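Local coordinates for Endonuclease/exonuclease/phosphatase (Leptotrichia buccalis C-1013-b, PDB 3TEB), which probably hydrolyses phosphodiester or related phosphate ester bonds with the help of magnesium, as other members of the endonuclease/exonuclease/phosphatase family do, at residues H101-E106 against I128-E133; Q135-Y140 against S168-L173; Q194-T199 against Y230-K235. All blocks are in the same frame, centred on the assembly; numbering follows the deposited sequence.

Contact 1 of 3, residues H101-E106 against I128-E133; sequences HKIKAE and ITINYE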
loop_
_atom_site.group_PDB
_atom_site.type_symbol
_atom_site.label_atom_id
_atom_site.label_comp_id
_atom_site.label_asym_id
_atom_site.label_seq_id
_atom_site.Cartn_x
_atom_site.Cartn_y
_atom_site.Cartn_z
ATOM N N HIS A 101 -3.691 11.152 -10.936
ATOM C CA HIS A 101 -4.889 11.122 -11.765
ATOM C C HIS A 101 -6.149 11.437 -11.002
ATOM O O HIS A 101 -6.267 11.108 -9.833
ATOM C CB HIS A 101 -5.063 9.734 -12.355
ATOM C CG HIS A 101 -3.903 9.284 -13.178
ATOM N ND1 HIS A 101 -3.632 9.801 -14.426
ATOM C CD2 HIS A 101 -2.942 8.365 -12.931
ATOM C CE1 HIS A 101 -2.550 9.219 -14.914
ATOM N NE2 HIS A 101 -2.109 8.347 -14.023
ATOM N N LYS A 102 -7.108 12.050 -11.682
ATOM C CA LYS A 102 -8.453 12.219 -11.139
ATOM C C LYS A 102 -9.196 10.883 -11.164
ATOM O O LYS A 102 -8.800 9.980 -11.897
ATOM C CB LYS A 102 -9.188 13.296 -11.920
ATOM C CG LYS A 102 -8.541 14.641 -11.721
ATOM C CD LYS A 102 -9.191 15.751 -12.513
ATOM C CE LYS A 102 -8.615 17.095 -12.049
ATOM N NZ LYS A 102 -8.930 18.207 -13.001
ATOM N N ILE A 103 -10.249 10.738 -10.363
ATOM C CA ILE A 103 -10.867 9.414 -10.174
ATOM C C ILE A 103 -12.375 9.335 -10.464
ATOM O O ILE A 103 -13.085 10.338 -10.348
ATOM C CB ILE A 103 -10.602 8.864 -8.752
ATOM C CG1 ILE A 103 -11.172 9.814 -7.702
ATOM C CG2 ILE A 103 -9.125 8.637 -8.538
ATOM C CD1 ILE A 103 -11.550 9.137 -6.423
ATOM N N LYS A 104 -12.849 8.133 -10.822
ATOM C CA LYS A 104 -14.283 7.875 -11.087
ATOM C C LYS A 104 -15.001 7.406 -9.827
ATOM O O LYS A 104 -16.192 7.635 -9.685
ATOM C CB LYS A 104 -14.483 6.799 -12.171
ATOM C CG LYS A 104 -13.750 7.022 -13.469
ATOM C CD LYS A 104 -14.564 7.873 -14.467
ATOM C CE LYS A 104 -15.351 6.991 -15.483
ATOM N NZ LYS A 104 -15.271 7.563 -16.864
ATOM N N ALA A 105 -14.284 6.712 -8.940
ATOM C CA ALA A 105 -14.878 6.104 -7.748
ATOM C C ALA A 105 -13.857 5.992 -6.617
ATOM O O ALA A 105 -12.654 6.031 -6.854
ATOM C CB ALA A 105 -15.467 4.734 -8.080
ATOM N N GLU A 106 -14.348 5.865 -5.392
ATOM C CA GLU A 106 -13.515 5.731 -4.209
ATOM C C GLU A 106 -14.298 4.908 -3.221
ATOM O O GLU A 106 -15.475 5.148 -3.012
ATOM C CB GLU A 106 -13.236 7.103 -3.586
ATOM C CG GLU A 106 -12.085 7.121 -2.564
ATOM C CD GLU A 106 -12.509 6.944 -1.077
ATOM O OE1 GLU A 106 -13.672 6.560 -0.799
ATOM O OE2 GLU A 106 -11.658 7.192 -0.174
ATOM N N ILE A 128 -9.611 2.944 -5.312
ATOM C CA ILE A 128 -9.642 4.075 -6.199
ATOM C C ILE A 128 -9.958 3.555 -7.619
ATOM O O ILE A 128 -9.463 2.502 -8.025
ATOM C CB ILE A 128 -8.297 4.867 -6.046
ATOM C CG1 ILE A 128 -8.575 6.330 -5.839
ATOM C CG2 ILE A 128 -7.267 4.635 -7.147
ATOM C CD1 ILE A 128 -9.329 6.554 -4.574
ATOM N N THR A 129 -10.822 4.246 -8.358
ATOM C CA THR A 129 -11.031 3.893 -9.765
ATOM C C THR A 129 -10.532 5.000 -10.704
ATOM O O THR A 129 -11.021 6.129 -10.665
ATOM C CB THR A 129 -12.503 3.501 -10.054
ATOM O OG1 THR A 129 -12.918 2.524 -9.098
ATOM C CG2 THR A 129 -12.654 2.895 -11.435
ATOM N N ILE A 130 -9.542 4.666 -11.526
ATOM C CA ILE A 130 -9.016 5.590 -12.513
ATOM C C ILE A 130 -9.422 5.101 -13.867
ATOM O O ILE A 130 -9.290 3.916 -14.175
ATOM C CB ILE A 130 -7.473 5.596 -12.572
ATOM C CG1 ILE A 130 -6.824 5.516 -11.175
ATOM C CG2 ILE A 130 -6.970 6.778 -13.416
ATOM C CD1 ILE A 130 -6.431 6.831 -10.590
ATOM N N ASN A 131 -9.911 6.023 -14.685
ATOM C CA ASN A 131 -10.070 5.772 -16.097
ATOM C C ASN A 131 -8.749 6.079 -16.786
ATOM O O ASN A 131 -8.275 7.215 -16.771
ATOM C CB ASN A 131 -11.190 6.629 -16.669
ATOM C CG ASN A 131 -11.439 6.348 -18.126
ATOM O OD1 ASN A 131 -11.302 7.231 -18.964
ATOM N ND2 ASN A 131 -11.782 5.108 -18.442
ATOM N N TYR A 132 -8.138 5.049 -17.357
ATOM C CA TYR A 132 -6.844 5.196 -17.998
ATOM C C TYR A 132 -6.823 4.548 -19.378
ATOM O O TYR A 132 -7.122 3.357 -19.528
ATOM C CB TYR A 132 -5.731 4.639 -17.106
ATOM C CG TYR A 132 -4.326 5.016 -17.550
ATOM C CD1 TYR A 132 -4.052 6.269 -18.132
ATOM C CD2 TYR A 132 -3.263 4.131 -17.372
ATOM C CE1 TYR A 132 -2.759 6.616 -18.533
ATOM C CE2 TYR A 132 -1.963 4.471 -17.762
ATOM C CZ TYR A 132 -1.719 5.708 -18.340
ATOM O OH TYR A 132 -0.434 6.021 -18.722
ATOM N N GLU A 133 -6.467 5.355 -20.376
ATOM C CA GLU A 133 -6.416 4.918 -21.768
ATOM C C GLU A 133 -7.624 4.032 -22.099
ATOM O O GLU A 133 -7.472 2.864 -22.463
ATOM C CB GLU A 133 -5.085 4.208 -22.079
ATOM C CG GLU A 133 -3.839 5.016 -21.690
ATOM C CD GLU A 133 -2.588 4.657 -22.502
ATOM O OE1 GLU A 133 -1.518 4.399 -21.897
ATOM O OE2 GLU A 133 -2.669 4.650 -23.750
HETATM O O HOH W 1 -10.716 8.820 -13.810
#
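Ile103 lays its CG2 methyl over CG1 of Ile128, 3.6 Å away, the two side chains crossing at about a right angle. The contact illustrates how an outer strand joins a sheet: the loop leading into strand 105-110 settles antiparallel beside strand 124-132, in one of the two sheets that make up the layered DNase I-like fold. Ile103 CG1 stands between the backbone N and the carbonyl carbon (chi1 60°), which turns CG2 inward, where it also meets CD1 of Ile130. On the same face Glu106 lays its aliphatic CG against CD1 of Ile128 at 3.5 Å, and His80 of strand 78-84 touches this group from the neighbouring sheet. Farther along, CB of His101 rests on both CD1 and CG2 of Ile130, again nearly perpendicular. The imidazole continues toward Tyr132, the two ring planes 41° apart, while Asp36 holds its NE2 and Ala3 O takes the tyrosine hydroxyl. On the face opposite Glu106 and Ile128, Ala105 CB approaches Thr129 OG1; separately, the aliphatic part of Lys104 runs beside Asn131, pointing the same way. Two backbone bonds fasten the edge, Lys104 N to Thr129 O at 2.7 Å and Thr129 N to Ala105 O at 3.0 Å. Nearer His101, where the first segment is still a loop, a water bridges the chains, donating to Lys102 O at 2.9 Å and accepting from Asn131 N at 3.0 Å.

Contact 2 of 3, residues Q135-Y140 against S168-L173; sequences QDIEFY and SNLKIL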
loop_
_atom_site.group_PDB
_atom_site.type_symbol
_atom_site.label_atom_id
_atom_site.label_comp_id
_atom_site.label_asym_id
_atom_site.label_seq_id
_atom_site.Cartn_x
_atom_site.Cartn_y
_atom_site.Cartn_z
ATOM N N GLN A 135 -9.812 2.511 -20.259
ATOM C CA GLN A 135 -10.056 1.358 -19.388
ATOM C C GLN A 135 -10.241 1.837 -17.958
ATOM O O GLN A 135 -9.552 2.762 -17.524
ATOM C CB GLN A 135 -8.877 0.389 -19.454
ATOM C CG GLN A 135 -9.106 -0.951 -18.756
ATOM C CD GLN A 135 -7.834 -1.795 -18.638
ATOM O OE1 GLN A 135 -6.776 -1.440 -19.162
ATOM N NE2 GLN A 135 -7.941 -2.924 -17.948
ATOM N N ASP A 136 -11.160 1.218 -17.220
ATOM C CA ASP A 136 -11.290 1.500 -15.782
ATOM C C ASP A 136 -10.447 0.528 -14.957
ATOM O O ASP A 136 -10.612 -0.693 -15.059
ATOM C CB ASP A 136 -12.758 1.457 -15.336
ATOM C CG ASP A 136 -13.557 2.688 -15.781
ATOM O OD1 ASP A 136 -12.988 3.573 -16.459
ATOM O OD2 ASP A 136 -14.758 2.773 -15.440
ATOM N N ILE A 137 -9.537 1.082 -14.156
ATOM C CA ILE A 137 -8.657 0.296 -13.272
ATOM C C ILE A 137 -8.941 0.616 -11.817
ATOM O O ILE A 137 -9.072 1.779 -11.448
ATOM C CB ILE A 137 -7.152 0.551 -13.563
ATOM C CG1 ILE A 137 -6.846 0.382 -15.062
ATOM C CG2 ILE A 137 -6.275 -0.390 -12.747
ATOM C CD1 ILE A 137 -5.568 1.072 -15.516
ATOM N N GLU A 138 -9.042 -0.423 -10.997
ATOM C CA GLU A 138 -9.268 -0.256 -9.565
ATOM C C GLU A 138 -8.018 -0.595 -8.803
ATOM O O GLU A 138 -7.454 -1.660 -8.994
ATOM C CB GLU A 138 -10.412 -1.136 -9.096
ATOM C CG GLU A 138 -11.756 -0.721 -9.668
ATOM C CD GLU A 138 -12.834 -1.766 -9.487
ATOM O OE1 GLU A 138 -12.637 -2.701 -8.687
ATOM O OE2 GLU A 138 -13.888 -1.648 -10.146
ATOM N N PHE A 139 -7.582 0.336 -7.958
ATOM C CA PHE A 139 -6.369 0.191 -7.142
ATOM C C PHE A 139 -6.755 0.013 -5.681
ATOM O O PHE A 139 -7.601 0.738 -5.177
ATOM C CB PHE A 139 -5.478 1.414 -7.307
ATOM C CG PHE A 139 -4.824 1.504 -8.648
ATOM C CD1 PHE A 139 -3.628 0.832 -8.907
ATOM C CD2 PHE A 139 -5.399 2.258 -9.668
ATOM C CE1 PHE A 139 -3.012 0.902 -10.171
ATOM C CE2 PHE A 139 -4.791 2.346 -10.934
ATOM C CZ PHE A 139 -3.592 1.662 -11.181
ATOM N N TYR A 140 -6.171 -0.965 -5.002
ATOM C CA TYR A 140 -6.556 -1.241 -3.619
ATOM C C TYR A 140 -5.337 -1.221 -2.731
ATOM O O TYR A 140 -4.369 -1.919 -3.015
ATOM C CB TYR A 140 -7.221 -2.612 -3.498
ATOM C CG TYR A 140 -8.562 -2.746 -4.167
ATOM C CD1 TYR A 140 -9.730 -2.779 -3.413
ATOM C CD2 TYR A 140 -8.667 -2.867 -5.550
ATOM C CE1 TYR A 140 -10.982 -2.914 -4.020
ATOM C CE2 TYR A 140 -9.905 -3.004 -6.172
ATOM C CZ TYR A 140 -11.061 -3.027 -5.406
ATOM O OH TYR A 140 -12.296 -3.166 -6.016
ATOM N N SER A 168 -15.884 -6.616 -14.608
ATOM C CA SER A 168 -14.693 -7.264 -15.122
ATOM C C SER A 168 -13.609 -6.220 -15.340
ATOM O O SER A 168 -13.049 -6.101 -16.426
ATOM C CB SER A 168 -15.001 -8.061 -16.387
ATOM O OG SER A 168 -15.836 -7.314 -17.232
ATOM N N ASN A 169 -13.333 -5.463 -14.283
ATOM C CA ASN A 169 -12.291 -4.454 -14.300
ATOM C C ASN A 169 -10.960 -5.017 -13.876
ATOM O O ASN A 169 -10.906 -5.957 -13.079
ATOM C CB ASN A 169 -12.658 -3.315 -13.363
ATOM C CG ASN A 169 -13.408 -2.230 -14.054
ATOM O OD1 ASN A 169 -13.785 -2.380 -15.208
ATOM N ND2 ASN A 169 -13.630 -1.118 -13.363
ATOM N N LEU A 170 -9.887 -4.437 -14.403
ATOM C CA LEU A 170 -8.565 -4.737 -13.888
ATOM C C LEU A 170 -8.493 -4.215 -12.466
ATOM O O LEU A 170 -8.739 -3.031 -12.202
ATOM C CB LEU A 170 -7.474 -4.107 -14.750
ATOM C CG LEU A 170 -6.026 -4.170 -14.264
ATOM C CD1 LEU A 170 -5.554 -5.602 -14.118
ATOM C CD2 LEU A 170 -5.134 -3.421 -15.222
ATOM N N LYS A 171 -8.192 -5.123 -11.549
ATOM C CA LYS A 171 -8.069 -4.789 -10.144
ATOM C C LYS A 171 -6.615 -4.963 -9.767
ATOM O O LYS A 171 -6.043 -6.042 -9.962
ATOM C CB LYS A 171 -8.975 -5.684 -9.298
ATOM C CG LYS A 171 -10.423 -5.300 -9.412
ATOM C CD LYS A 171 -11.382 -6.326 -8.858
ATOM C CE LYS A 171 -12.781 -5.910 -9.275
ATOM N NZ LYS A 171 -13.855 -6.461 -8.444
ATOM N N ILE A 172 -6.000 -3.886 -9.279
ATOM C CA ILE A 172 -4.610 -3.935 -8.809
ATOM C C ILE A 172 -4.575 -3.689 -7.310
ATOM O O ILE A 172 -5.112 -2.711 -6.789
ATOM C CB ILE A 172 -3.672 -3.006 -9.602
ATOM C CG1 ILE A 172 -3.466 -3.588 -10.996
ATOM C CG2 ILE A 172 -2.334 -2.872 -8.901
ATOM C CD1 ILE A 172 -2.911 -2.620 -11.989
ATOM N N LEU A 173 -3.917 -4.607 -6.631
ATOM C CA LEU A 173 -4.159 -4.826 -5.234
ATOM C C LEU A 173 -2.811 -4.811 -4.505
ATOM O O LEU A 173 -2.044 -5.756 -4.587
ATOM C CB LEU A 173 -4.887 -6.157 -5.146
ATOM C CG LEU A 173 -5.703 -6.538 -3.943
ATOM C CD1 LEU A 173 -6.898 -7.326 -4.390
ATOM C CD2 LEU A 173 -4.779 -7.362 -3.066
#
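Glu138 runs alongside Lys171, its OE1 lying over the lysine chain 3.3 Å from CE, both side chains extended and pointing the same way. Glu138 CG lies anti to the carbonyl carbon, beside the backbone N (chi1 -67°), and the straight chain beyond it brings the carboxylate next to the lysine. The charged ends are less close, OE1 to NZ being a long salt bridge of 4.0 Å; the ammonium group is held instead by Thr165 O and Leu162 O. The carboxylate is gripped at both oxygens. Tyr140 OH donates to OE1 at 2.7 Å from above the carboxylate plane, and OE2 receives Asn169 ND2 in a bent bond of 3.3 Å, the amide turned 67° from the carboxylate. Thr165 OG1 is a further partner of OE1, and Asn167 ND2 of OE2. Such a network would probably stabilise the negative charge of a buried acid and restrict its rotation. The Tyr140 ring has both Glu138 OE1 and Ile172 O at its edge, in its plane. On the reverse face of the sheet the contact is oily: Phe139 and Ile172 lie side by side, CD1 being 3.9 Å from Ile172 CB, and Ile137 CG2 touches both Leu170 CD2 and Ile172 CD1. Between the faces runs a parallel ladder, with Glu138 N bonded to Leu170 O at 2.9 Å, Ile172 N to Glu138 O and Tyr140 N to Ile172 O. Helix 154-162 links the two strands and packs Ile161 on Tyr140 and Leu173, completing a beta-alpha-beta unit within the alpha/beta sandwich of the DNase I-like fold.

Contact 3 of 3, residues Q194-T199 against Y230-K235; sequences QGLFDT and YIFSNK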
loop_
_atom_site.group_PDB
_atom_site.type_symbol
_atom_site.label_atom_id
_atom_site.label_comp_id
_atom_site.label_asym_id
_atom_site.label_seq_id
_atom_site.Cartn_x
_atom_site.Cartn_y
_atom_site.Cartn_z
ATOM N N GLN A 194 -6.713 -17.287 -4.813
ATOM C CA GLN A 194 -7.894 -16.434 -4.806
ATOM C C GLN A 194 -8.142 -15.792 -6.172
ATOM O O GLN A 194 -9.078 -15.019 -6.352
ATOM C CB GLN A 194 -7.772 -15.387 -3.703
ATOM C CG GLN A 194 -7.422 -15.977 -2.338
ATOM C CD GLN A 194 -8.443 -16.987 -1.830
ATOM O OE1 GLN A 194 -9.650 -16.844 -2.055
ATOM N NE2 GLN A 194 -7.962 -18.009 -1.130
ATOM N N GLY A 195 -7.309 -16.150 -7.142
ATOM C CA GLY A 195 -7.405 -15.599 -8.485
ATOM C C GLY A 195 -6.526 -14.377 -8.619
ATOM O O GLY A 195 -6.962 -13.345 -9.134
ATOM N N LEU A 196 -5.284 -14.505 -8.154
ATOM C CA LEU A 196 -4.345 -13.398 -8.135
ATOM C C LEU A 196 -3.038 -13.721 -8.828
ATOM O O LEU A 196 -2.516 -14.832 -8.713
ATOM C CB LEU A 196 -4.070 -12.973 -6.705
ATOM C CG LEU A 196 -5.184 -12.169 -6.045
ATOM C CD1 LEU A 196 -4.757 -11.764 -4.654
ATOM C CD2 LEU A 196 -5.531 -10.942 -6.864
ATOM N N PHE A 197 -2.519 -12.728 -9.545
ATOM C CA PHE A 197 -1.224 -12.810 -10.205
ATOM C C PHE A 197 -0.241 -11.847 -9.532
ATOM O O PHE A 197 -0.579 -10.704 -9.227
ATOM C CB PHE A 197 -1.366 -12.488 -11.694
ATOM C CG PHE A 197 -2.281 -13.427 -12.438
ATOM C CD1 PHE A 197 -1.766 -14.513 -13.140
ATOM C CD2 PHE A 197 -3.662 -13.227 -12.441
ATOM C CE1 PHE A 197 -2.611 -15.386 -13.833
ATOM C CE2 PHE A 197 -4.512 -14.100 -13.130
ATOM C CZ PHE A 197 -3.983 -15.175 -13.824
ATOM N N ASP A 198 0.975 -12.317 -9.307
ATOM C CA ASP A 198 1.988 -11.565 -8.586
ATOM C C ASP A 198 2.939 -10.870 -9.556
ATOM O O ASP A 198 3.713 -11.542 -10.250
ATOM C CB ASP A 198 2.756 -12.547 -7.696
ATOM C CG ASP A 198 3.853 -11.892 -6.882
ATOM O OD1 ASP A 198 4.442 -12.619 -6.064
ATOM O OD2 ASP A 198 4.130 -10.681 -7.034
ATOM N N THR A 199 2.911 -9.535 -9.585
ATOM C CA THR A 199 3.732 -8.767 -10.535
ATOM C C THR A 199 5.230 -8.977 -10.386
ATOM O O THR A 199 5.975 -8.817 -11.353
ATOM C CB THR A 199 3.459 -7.266 -10.495
ATOM O OG1 THR A 199 3.795 -6.753 -9.208
ATOM C CG2 THR A 199 2.009 -6.987 -10.783
ATOM N N TYR A 230 3.548 -6.797 -1.420
ATOM C CA TYR A 230 3.288 -7.239 -2.790
ATOM C C TYR A 230 2.514 -6.249 -3.630
ATOM O O TYR A 230 1.936 -5.296 -3.122
ATOM C CB TYR A 230 2.490 -8.538 -2.794
ATOM C CG TYR A 230 3.091 -9.680 -2.026
ATOM C CD1 TYR A 230 3.923 -10.600 -2.655
ATOM C CD2 TYR A 230 2.805 -9.859 -0.675
ATOM C CE1 TYR A 230 4.465 -11.669 -1.959
ATOM C CE2 TYR A 230 3.342 -10.919 0.035
ATOM C CZ TYR A 230 4.168 -11.823 -0.614
ATOM O OH TYR A 230 4.699 -12.878 0.087
ATOM N N ILE A 231 2.504 -6.509 -4.930
ATOM C CA ILE A 231 1.549 -5.911 -5.838
ATOM C C ILE A 231 0.927 -7.038 -6.679
ATOM O O ILE A 231 1.575 -7.606 -7.558
ATOM C CB ILE A 231 2.189 -4.783 -6.672
ATOM C CG1 ILE A 231 2.416 -3.568 -5.778
ATOM C CG2 ILE A 231 1.283 -4.367 -7.823
ATOM C CD1 ILE A 231 3.469 -2.638 -6.266
ATOM N N PHE A 232 -0.322 -7.378 -6.360
ATOM C CA PHE A 232 -1.063 -8.429 -7.046
ATOM C C PHE A 232 -1.983 -7.835 -8.095
ATOM O O PHE A 232 -2.294 -6.639 -8.073
ATOM C CB PHE A 232 -1.912 -9.239 -6.057
ATOM C CG PHE A 232 -1.114 -10.000 -5.043
ATOM C CD1 PHE A 232 -0.275 -11.040 -5.431
ATOM C CD2 PHE A 232 -1.217 -9.695 -3.695
ATOM C CE1 PHE A 232 0.470 -11.746 -4.485
ATOM C CE2 PHE A 232 -0.487 -10.398 -2.745
ATOM C CZ PHE A 232 0.363 -11.424 -3.141
ATOM N N SER A 233 -2.448 -8.697 -8.991
ATOM C CA SER A 233 -3.290 -8.322 -10.106
ATOM C C SER A 233 -4.346 -9.413 -10.272
ATOM O O SER A 233 -4.070 -10.577 -9.977
ATOM C CB SER A 233 -2.416 -8.248 -11.353
ATOM O OG SER A 233 -3.091 -7.611 -12.418
ATOM N N ASN A 234 -5.545 -9.055 -10.736
ATOM C CA ASN A 234 -6.593 -10.053 -10.998
ATOM C C ASN A 234 -6.534 -10.579 -12.415
ATOM O O ASN A 234 -7.267 -11.492 -12.777
ATOM C CB ASN A 234 -7.986 -9.490 -10.717
ATOM C CG ASN A 234 -8.362 -8.353 -11.648
ATOM O OD1 ASN A 234 -7.501 -7.628 -12.149
ATOM N ND2 ASN A 234 -9.658 -8.175 -11.864
ATOM N N LYS A 235 -5.667 -9.969 -13.212
ATOM C CA LYS A 235 -5.445 -10.356 -14.590
ATOM C C LYS A 235 -3.950 -10.434 -14.802
ATOM O O LYS A 235 -3.183 -9.832 -14.055
ATOM C CB LYS A 235 -6.007 -9.304 -15.551
ATOM C CG LYS A 235 -7.501 -8.997 -15.461
ATOM C CD LYS A 235 -7.905 -8.229 -16.708
ATOM C CE LYS A 235 -8.964 -7.181 -16.452
ATOM N NZ LYS A 235 -10.349 -7.706 -16.494
#
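Thr199 meets Ile231 with every atom of its side chain. CB lies 3.5 Å from Ile231 O; from there OG1, between the backbone N and the carbonyl carbon (chi1 63°), donates to that same oxygen at 2.9 Å, and the CG2 methyl lies 3.3 Å from Ile231 O and also touches Ile231 CG2. Because Thr199 N also bonds to Ile231 O, at 3.1 Å, one carbonyl is gripped twice by one residue. A valine here would probably cost Ile231 O the hydroxyl bond, leaving the backbone N-H as the one grip on that carbonyl from this position. This double hydrogen bond follows a short antiparallel pairing of strand 197-198 with strand 225-233 in a sheet of the DNase I-like fold, where Phe197 and Ser233 exchange N-H...O bonds. Asp198 then serves as the N-cap of helix 199-202, its OD2 accepting from Tyr200 N while OD1 pairs with Arg227. Its CB touches the Phe232 ring at CE1, 4.0 Å away, the carboxylate inclined 66° to that ring. Leu196 crosses Phe232 almost perpendicularly, CD1 against CB, and the Phe197 ring turns its edge to Ser233 O, with CD2 3.6 Å from it.

In the fold
The three contacts follow one another along the chain and step across a single sheet. Contact 1 abuts contact 2, their centres 9 Å apart, since strands 124-132 and 135-143 are neighbours: Ile130 O meets Ile137 N at 2.8 Å, and Asn131 ND2 reaches Asp136 OD1 at the same distance. Contact 2 passes to contact 3, 11 Å away centre to centre, where the Asn234 amide probably bonds Lys171 N through OD1 (2.7 Å) and Asn169 O through ND2 (2.8 Å). Contacts 1 and 3 do not touch, their nearest atoms being about 11 Å apart. All three lie away from the magnesium-binding residues Glu42 and Asp256, in the framework of the fold.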